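Putative glutathione S-transferase (PDB 3M1G) probably acts as a glutathione transferase of the omega-like, ECM4-related branch, using a cysteine nucleophile of its thioredoxin-like domain. Local coordinates at residues 62-67 / 75-80; 156-161 / 245-250. All blocks are in the same frame, centred on the assembly; numbering follows the deposited sequence.

Contact 1: 62-67 / 75-80; sequences YRLVAA and RTVITR
The forked end of L64 faces the hydroxyl of T76, CD1 and CD2 of L64 each 3.4 Å from T76 OG1, and the two side chains meet at a slant. L64 points its CB at the helix, and with CG anti to the backbone N (chi1 177°) the forked end lies over T76 and R80. The hydroxyl also bonds to A73 O, one turn back, and this bond within the helix helps it lie against methyls. CD2 of L64 rests against the aliphatic part of R80, 3.9 Å from R80 CD. Extended from CG to NE, R80 lends its methylenes to the apolar layer and sends its charged end on to E352 and I89 O. Further along the strand A66, small enough to let the helix come near, sets its CB 3.7 Å from V77 CG2; a branched valine fills this place with a compact apolar surface. Strand 62-66 and helix 71-83 open the beta-alpha-beta unit of the thioredoxin-like domain. The axes of 62-66 and 75-80 come within 9.4 Å and their directions differ by 138°. Strands 90-93 and 140-143 flank 62-66; helix 154-163 touches T76 and T79, and helix 243-253 touches R75, I78 and T79.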
ATOM      1  N   TYR A  62     -34.877 -19.647  11.216  1.00 19.30           N
ATOM      2  CA  TYR A  62     -33.483 -19.309  11.494  1.00 20.14           C
ATOM      3  C   TYR A  62     -33.067 -17.938  10.965  1.00 21.51           C
ATOM      4  O   TYR A  62     -33.614 -17.421   9.963  1.00 20.60           O
ATOM      5  CB  TYR A  62     -32.553 -20.363  10.881  1.00 19.60           C
ATOM      6  CG  TYR A  62     -32.928 -21.773  11.188  1.00 19.55           C
ATOM      7  CD1 TYR A  62     -32.692 -22.315  12.446  1.00 20.57           C
ATOM      8  CD2 TYR A  62     -33.584 -22.568  10.222  1.00 19.95           C
ATOM      9  CE1 TYR A  62     -33.038 -23.602  12.733  1.00 21.09           C
ATOM     10  CE2 TYR A  62     -33.940 -23.851  10.485  1.00 18.79           C
ATOM     11  CZ  TYR A  62     -33.688 -24.381  11.745  1.00 22.04           C
ATOM     12  OH  TYR A  62     -34.037 -25.683  12.020  1.00 20.04           O
ATOM     13  N   ARG A  63     -32.062 -17.362  11.638  1.00 22.63           N
ATOM     14  CA  ARG A  63     -31.484 -16.076  11.265  1.00 22.75           C
ATOM     15  C   ARG A  63     -29.989 -16.227  11.052  1.00 22.70           C
ATOM     16  O   ARG A  63     -29.299 -16.858  11.862  1.00 21.37           O
ATOM     17  CB  ARG A  63     -31.742 -15.042  12.380  1.00 23.75           C
ATOM     18  CG  ARG A  63     -31.053 -13.688  12.180  1.00 26.45           C
ATOM     19  CD  ARG A  63     -31.415 -12.708  13.306  1.00 30.06           C
ATOM     20  NE  ARG A  63     -32.809 -12.369  13.139  1.00 39.62           N
ATOM     21  CZ  ARG A  63     -33.258 -11.253  12.571  1.00 45.54           C
ATOM     22  NH1 ARG A  63     -32.432 -10.281  12.193  1.00 47.18           N
ATOM     23  NH2 ARG A  63     -34.566 -11.089  12.443  1.00 50.46           N
ATOM     24  N   LEU A  64     -29.496 -15.655   9.948  1.00 22.05           N
ATOM     25  CA  LEU A  64     -28.067 -15.550   9.718  1.00 22.05           C
ATOM     26  C   LEU A  64     -27.565 -14.272  10.394  1.00 21.72           C
ATOM     27  O   LEU A  64     -28.049 -13.179  10.114  1.00 21.08           O
ATOM     28  CB  LEU A  64     -27.736 -15.519   8.227  1.00 21.54           C
ATOM     29  CG  LEU A  64     -26.266 -15.351   7.848  1.00 21.39           C
ATOM     30  CD1 LEU A  64     -25.440 -16.569   8.317  1.00 20.60           C
ATOM     31  CD2 LEU A  64     -26.147 -15.126   6.303  1.00 19.65           C
ATOM     32  N   VAL A  65     -26.626 -14.434  11.319  1.00 21.95           N
ATOM     33  CA  VAL A  65     -26.092 -13.302  12.045  1.00 22.66           C
ATOM     34  C   VAL A  65     -24.695 -13.129  11.462  1.00 23.33           C
ATOM     35  O   VAL A  65     -23.869 -14.041  11.526  1.00 22.52           O
ATOM     36  CB  VAL A  65     -26.038 -13.523  13.561  1.00 22.67           C
ATOM     37  CG1 VAL A  65     -25.289 -12.290  14.272  1.00 24.07           C
ATOM     38  CG2 VAL A  65     -27.468 -13.722  14.143  1.00 22.78           C
ATOM     39  N   ALA A  66     -24.482 -11.987  10.822  1.00 23.65           N
ATOM     40  CA  ALA A  66     -23.264 -11.725  10.066  1.00 24.51           C
ATOM     41  C   ALA A  66     -22.705 -10.328  10.393  1.00 25.30           C
ATOM     42  O   ALA A  66     -23.302  -9.566  11.187  1.00 26.52           O
ATOM     43  CB  ALA A  66     -23.560 -11.866   8.555  1.00 24.00           C
ATOM     44  N   ALA A  67     -21.541  -9.999   9.843  1.00 25.00           N
ATOM     45  CA  ALA A  67     -20.981  -8.641   9.967  1.00 24.88           C
ATOM     46  C   ALA A  67     -20.435  -8.276   8.603  1.00 24.15           C
ATOM     47  O   ALA A  67     -19.745  -9.097   7.962  1.00 24.08           O
ATOM     48  CB  ALA A  67     -19.844  -8.596  11.036  1.00 24.78           C
ATOM     49  N   ARG A  75     -18.793 -14.674   3.110  1.00 20.14           N
ATOM     50  CA  ARG A  75     -19.139 -15.894   2.340  1.00 20.46           C
ATOM     51  C   ARG A  75     -20.624 -16.308   2.466  1.00 20.41           C
ATOM     52  O   ARG A  75     -21.274 -16.649   1.470  1.00 21.85           O
ATOM     53  CB  ARG A  75     -18.377 -17.079   2.878  1.00 20.91           C
ATOM     54  CG  ARG A  75     -16.849 -16.989   2.914  1.00 22.18           C
ATOM     55  CD  ARG A  75     -16.338 -18.276   3.517  1.00 21.63           C
ATOM     56  NE  ARG A  75     -14.901 -18.393   3.514  1.00 20.51           N
ATOM     57  CZ  ARG A  75     -14.260 -19.501   3.900  1.00 23.38           C
ATOM     58  NH1 ARG A  75     -12.947 -19.533   3.902  1.00 21.78           N
ATOM     59  NH2 ARG A  75     -14.936 -20.586   4.289  1.00 21.65           N
ATOM     60  N   THR A  76     -21.126 -16.284   3.696  1.00 20.22           N
ATOM     61  CA  THR A  76     -22.481 -16.706   3.986  1.00 20.75           C
ATOM     62  C   THR A  76     -23.505 -15.764   3.411  1.00 21.21           C
ATOM     63  O   THR A  76     -24.590 -16.210   2.924  1.00 20.93           O
ATOM     64  CB  THR A  76     -22.736 -16.957   5.529  1.00 20.05           C
ATOM     65  OG1 THR A  76     -22.814 -15.736   6.265  1.00 21.72           O
ATOM     66  CG2 THR A  76     -21.672 -17.794   6.138  1.00 21.25           C
ATOM     67  N   VAL A  77     -23.184 -14.469   3.427  1.00 21.31           N
ATOM     68  CA  VAL A  77     -24.082 -13.445   2.874  1.00 21.27           C
ATOM     69  C   VAL A  77     -24.166 -13.537   1.356  1.00 21.74           C
ATOM     70  O   VAL A  77     -25.263 -13.469   0.760  1.00 21.56           O
ATOM     71  CB  VAL A  77     -23.695 -12.020   3.344  1.00 21.85           C
ATOM     72  CG1 VAL A  77     -24.614 -10.924   2.705  1.00 21.33           C
ATOM     73  CG2 VAL A  77     -23.775 -11.941   4.857  1.00 21.86           C
ATOM     74  N   ILE A  78     -23.017 -13.738   0.723  1.00 21.73           N
ATOM     75  CA  ILE A  78     -22.961 -13.851  -0.737  1.00 20.76           C
ATOM     76  C   ILE A  78     -23.789 -15.097  -1.166  1.00 20.93           C
ATOM     77  O   ILE A  78     -24.558 -15.033  -2.109  1.00 18.99           O
ATOM     78  CB  ILE A  78     -21.498 -14.042  -1.236  1.00 20.52           C
ATOM     79  CG1 ILE A  78     -20.653 -12.750  -1.036  1.00 22.31           C
ATOM     80  CG2 ILE A  78     -21.475 -14.444  -2.658  1.00 16.71           C
ATOM     81  CD1 ILE A  78     -19.071 -12.992  -1.076  1.00 20.88           C
ATOM     82  N   THR A  79     -23.590 -16.215  -0.470  1.00 21.38           N
ATOM     83  CA  THR A  79     -24.227 -17.464  -0.844  1.00 21.36           C
ATOM     84  C   THR A  79     -25.750 -17.342  -0.650  1.00 21.66           C
ATOM     85  O   THR A  79     -26.523 -17.750  -1.520  1.00 20.81           O
ATOM     86  CB  THR A  79     -23.632 -18.625  -0.046  1.00 22.18           C
ATOM     87  OG1 THR A  79     -22.216 -18.688  -0.304  1.00 21.18           O
ATOM     88  CG2 THR A  79     -24.290 -19.964  -0.432  1.00 19.25           C
ATOM     89  N   ARG A  80     -26.164 -16.756   0.471  1.00 21.07           N
ATOM     90  CA  ARG A  80     -27.582 -16.513   0.745  1.00 21.37           C
ATOM     91  C   ARG A  80     -28.246 -15.706  -0.366  1.00 21.94           C
ATOM     92  O   ARG A  80     -29.366 -16.037  -0.817  1.00 21.20           O
ATOM     93  CB  ARG A  80     -27.785 -15.856   2.110  1.00 20.71           C
ATOM     94  CG  ARG A  80     -29.217 -15.479   2.496  1.00 20.43           C
ATOM     95  CD  ARG A  80     -29.278 -14.986   3.907  1.00 21.42           C
ATOM     96  NE  ARG A  80     -30.526 -14.296   4.269  1.00 19.55           N
ATOM     97  CZ  ARG A  80     -30.761 -12.991   4.118  1.00 20.96           C
ATOM     98  NH1 ARG A  80     -29.867 -12.172   3.567  1.00 20.84           N
ATOM     99  NH2 ARG A  80     -31.916 -12.494   4.520  1.00 19.43           N
TER

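Contact 2: 156-161 / 245-250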
ATOM      1  N   SER A 156     -19.338 -25.389   6.823  1.00 24.65           N
ATOM      2  CA  SER A 156     -20.512 -26.181   6.585  1.00 24.66           C
ATOM      3  C   SER A 156     -21.753 -25.336   6.333  1.00 24.47           C
ATOM      4  O   SER A 156     -22.681 -25.793   5.649  1.00 23.06           O
ATOM      5  CB  SER A 156     -20.742 -27.236   7.694  1.00 25.91           C
ATOM      6  OG  SER A 156     -21.123 -26.623   8.880  1.00 27.66           O
ATOM      7  N   ILE A 157     -21.758 -24.080   6.775  1.00 23.76           N
ATOM      8  CA  ILE A 157     -22.905 -23.231   6.527  1.00 23.30           C
ATOM      9  C   ILE A 157     -23.133 -23.058   5.034  1.00 22.70           C
ATOM     10  O   ILE A 157     -24.233 -23.264   4.565  1.00 22.46           O
ATOM     11  CB  ILE A 157     -22.832 -21.863   7.274  1.00 23.93           C
ATOM     12  CG1 ILE A 157     -23.026 -22.100   8.767  1.00 25.25           C
ATOM     13  CG2 ILE A 157     -23.921 -20.869   6.766  1.00 22.54           C
ATOM     14  CD1 ILE A 157     -22.823 -20.855   9.660  1.00 25.32           C
ATOM     15  N   THR A 158     -22.101 -22.712   4.272  1.00 22.31           N
ATOM     16  CA  THR A 158     -22.278 -22.442   2.851  1.00 22.01           C
ATOM     17  C   THR A 158     -22.469 -23.742   2.065  1.00 21.35           C
ATOM     18  O   THR A 158     -23.281 -23.788   1.137  1.00 21.04           O
ATOM     19  CB  THR A 158     -21.108 -21.583   2.250  1.00 22.93           C
ATOM     20  OG1 THR A 158     -19.851 -22.185   2.599  1.00 21.75           O
ATOM     21  CG2 THR A 158     -21.148 -20.118   2.810  1.00 21.25           C
ATOM     22  N   ILE A 159     -21.788 -24.813   2.457  1.00 21.16           N
ATOM     23  CA  ILE A 159     -22.011 -26.088   1.792  1.00 21.49           C
ATOM     24  C   ILE A 159     -23.462 -26.496   2.001  1.00 21.21           C
ATOM     25  O   ILE A 159     -24.169 -26.869   1.066  1.00 21.43           O
ATOM     26  CB  ILE A 159     -21.041 -27.194   2.293  1.00 21.47           C
ATOM     27  CG1 ILE A 159     -19.605 -26.874   1.929  1.00 23.88           C
ATOM     28  CG2 ILE A 159     -21.380 -28.534   1.709  1.00 21.54           C
ATOM     29  CD1 ILE A 159     -19.409 -26.518   0.439  1.00 23.48           C
ATOM     30  N   ASP A 160     -23.939 -26.378   3.228  1.00 21.59           N
ATOM     31  CA  ASP A 160     -25.329 -26.764   3.521  1.00 21.48           C
ATOM     32  C   ASP A 160     -26.358 -25.837   2.862  1.00 21.59           C
ATOM     33  O   ASP A 160     -27.401 -26.313   2.396  1.00 20.73           O
ATOM     34  CB  ASP A 160     -25.546 -26.908   5.021  1.00 20.00           C
ATOM     35  CG  ASP A 160     -24.805 -28.139   5.606  1.00 23.57           C
ATOM     36  OD1 ASP A 160     -24.291 -29.002   4.822  1.00 23.09           O
ATOM     37  OD2 ASP A 160     -24.787 -28.282   6.856  1.00 24.31           O
ATOM     38  N   PHE A 161     -26.073 -24.535   2.778  1.00 21.40           N
ATOM     39  CA  PHE A 161     -26.970 -23.640   1.992  1.00 20.85           C
ATOM     40  C   PHE A 161     -27.158 -24.193   0.558  1.00 21.09           C
ATOM     41  O   PHE A 161     -28.266 -24.169   0.021  1.00 21.32           O
ATOM     42  CB  PHE A 161     -26.462 -22.191   1.883  1.00 20.25           C
ATOM     43  CG  PHE A 161     -26.668 -21.323   3.089  1.00 19.82           C
ATOM     44  CD1 PHE A 161     -27.434 -21.715   4.202  1.00 19.64           C
ATOM     45  CD2 PHE A 161     -26.056 -20.074   3.120  1.00 19.28           C
ATOM     46  CE1 PHE A 161     -27.603 -20.879   5.267  1.00 18.73           C
ATOM     47  CE2 PHE A 161     -26.240 -19.223   4.160  1.00 17.89           C
ATOM     48  CZ  PHE A 161     -27.020 -19.606   5.256  1.00 18.61           C
ATOM     49  N   ASP A 245     -14.665 -19.742  -5.326  1.00 21.64           N
ATOM     50  CA  ASP A 245     -14.574 -18.299  -5.595  1.00 20.94           C
ATOM     51  C   ASP A 245     -15.217 -17.486  -4.466  1.00 21.60           C
ATOM     52  O   ASP A 245     -14.713 -16.424  -4.052  1.00 21.47           O
ATOM     53  CB  ASP A 245     -15.228 -17.990  -6.944  1.00 20.88           C
ATOM     54  CG  ASP A 245     -14.671 -18.815  -8.069  1.00 21.40           C
ATOM     55  OD1 ASP A 245     -13.458 -18.672  -8.382  1.00 20.96           O
ATOM     56  OD2 ASP A 245     -15.458 -19.613  -8.667  1.00 20.36           O
ATOM     57  N   ILE A 246     -16.298 -18.018  -3.885  1.00 21.10           N
ATOM     58  CA  ILE A 246     -16.955 -17.371  -2.787  1.00 20.04           C
ATOM     59  C   ILE A 246     -16.079 -17.351  -1.515  1.00 21.11           C
ATOM     60  O   ILE A 246     -16.220 -16.449  -0.687  1.00 19.62           O
ATOM     61  CB  ILE A 246     -18.302 -18.039  -2.575  1.00 22.14           C
ATOM     62  CG1 ILE A 246     -19.193 -17.695  -3.812  1.00 24.44           C
ATOM     63  CG2 ILE A 246     -18.948 -17.606  -1.264  1.00 22.31           C
ATOM     64  CD1 ILE A 246     -20.261 -18.642  -4.073  1.00 21.89           C
ATOM     65  N   ARG A 247     -15.188 -18.335  -1.368  1.00 19.54           N
ATOM     66  CA  ARG A 247     -14.237 -18.365  -0.281  1.00 20.26           C
ATOM     67  C   ARG A 247     -12.984 -17.506  -0.555  1.00 20.54           C
ATOM     68  O   ARG A 247     -12.375 -17.003   0.374  1.00 22.25           O
ATOM     69  CB  ARG A 247     -13.812 -19.780   0.023  1.00 19.93           C
ATOM     70  CG  ARG A 247     -14.971 -20.584   0.566  1.00 21.41           C
ATOM     71  CD  ARG A 247     -14.529 -21.921   1.067  1.00 21.22           C
ATOM     72  NE  ARG A 247     -15.672 -22.782   1.343  1.00 21.54           N
ATOM     73  CZ  ARG A 247     -15.611 -23.962   1.958  1.00 25.04           C
ATOM     74  NH1 ARG A 247     -16.728 -24.652   2.138  1.00 26.94           N
ATOM     75  NH2 ARG A 247     -14.456 -24.466   2.386  1.00 23.17           N
ATOM     76  N   LEU A 248     -12.640 -17.271  -1.807  1.00 20.93           N
ATOM     77  CA  LEU A 248     -11.464 -16.436  -2.123  1.00 21.10           C
ATOM     78  C   LEU A 248     -11.815 -14.921  -2.172  1.00 21.60           C
ATOM     79  O   LEU A 248     -11.090 -14.097  -1.619  1.00 22.14           O
ATOM     80  CB  LEU A 248     -10.808 -16.900  -3.415  1.00 20.63           C
ATOM     81  CG  LEU A 248      -9.637 -16.062  -3.947  1.00 20.24           C
ATOM     82  CD1 LEU A 248      -8.509 -15.967  -2.902  1.00 15.82           C
ATOM     83  CD2 LEU A 248      -9.139 -16.617  -5.284  1.00 18.03           C
ATOM     84  N   TYR A 249     -12.943 -14.581  -2.791  1.00 21.26           N
ATOM     85  CA  TYR A 249     -13.366 -13.202  -2.968  1.00 21.34           C
ATOM     86  C   TYR A 249     -13.277 -12.333  -1.731  1.00 21.88           C
ATOM     87  O   TYR A 249     -12.743 -11.238  -1.809  1.00 20.96           O
ATOM     88  CB  TYR A 249     -14.764 -13.148  -3.585  1.00 21.46           C
ATOM     89  CG  TYR A 249     -15.379 -11.799  -3.669  1.00 21.31           C
ATOM     90  CD1 TYR A 249     -15.133 -10.964  -4.744  1.00 21.73           C
ATOM     91  CD2 TYR A 249     -16.222 -11.336  -2.663  1.00 20.33           C
ATOM     92  CE1 TYR A 249     -15.721  -9.715  -4.814  1.00 21.29           C
ATOM     93  CE2 TYR A 249     -16.804 -10.097  -2.735  1.00 19.74           C
ATOM     94  CZ  TYR A 249     -16.536  -9.284  -3.813  1.00 19.50           C
ATOM     95  OH  TYR A 249     -17.144  -8.047  -3.862  1.00 21.26           O
ATOM     96  N   PRO A 250     -13.758 -12.814  -0.569  1.00 21.95           N
ATOM     97  CA  PRO A 250     -13.750 -11.931   0.592  1.00 21.35           C
ATOM     98  C   PRO A 250     -12.343 -11.473   1.020  1.00 22.47           C
ATOM     99  O   PRO A 250     -12.211 -10.369   1.557  1.00 22.04           O
ATOM    100  CB  PRO A 250     -14.413 -12.784   1.684  1.00 21.21           C
ATOM    101  CG  PRO A 250     -15.357 -13.704   0.899  1.00 21.94           C
ATOM    102  CD  PRO A 250     -14.501 -14.062  -0.305  1.00 22.26           C
TER
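The flat guanidinium of R247 meets I159 at its edge: I159 CG1 lies near the guanidinium plane, 3.6 Å from R247 NH1, while T158 OG1 approaches the group obliquely. This is a helix-to-helix contact across the domain interface of the glutathione transferase fold, helix 154-163 facing helix 243-253 of the all-helical part. A second flat group, the F161 ring, has I157 CG2 of its own helix over one face, 3.7 Å above the plane and displaced toward the rim. The helix backbones stay well apart, T158 CA and I246 CA being 9.3 Å from each other, and a long side chain suits such a gap. R247 spans it extended from CG to NE and crosses the I159 side chain at about a right angle. The apolar branch of I159 suits the place, with CG1 at the edge and CD1 standing off the plane. E243, one turn before R247 in the same helix, accepts from T158 OG1 through OE2 and forms a salt bridge with R247 NE, so the bond to T158 is the link between the helices. A bound glycerol, probably from the crystallisation liquor, hydrogen-bonds to R247 NH1, and I159 CD1 sits 3.7 Å from that same nitrogen.

Both segments of contact 1 come earlier in the chain than those of contact 2, and the centres of the two contacts lie 10 Å apart. Helix 71-83 connects them: one side packs on strand 62-66, while T79 reaches both helices of contact 2, with T79 OG1 3.6 Å from T158 CG2 and also 3.6 Å from I246 CG2. R75 adds a second join, its NH2 packing 3.5 Å from R247 CD. Contact 1 thus belongs to the core of the thioredoxin-like domain, and contact 2 to its seam with the helical domain. The helix that starts just after C70, the predicted nucleophile, is therefore packed between the sheet and the helical domain.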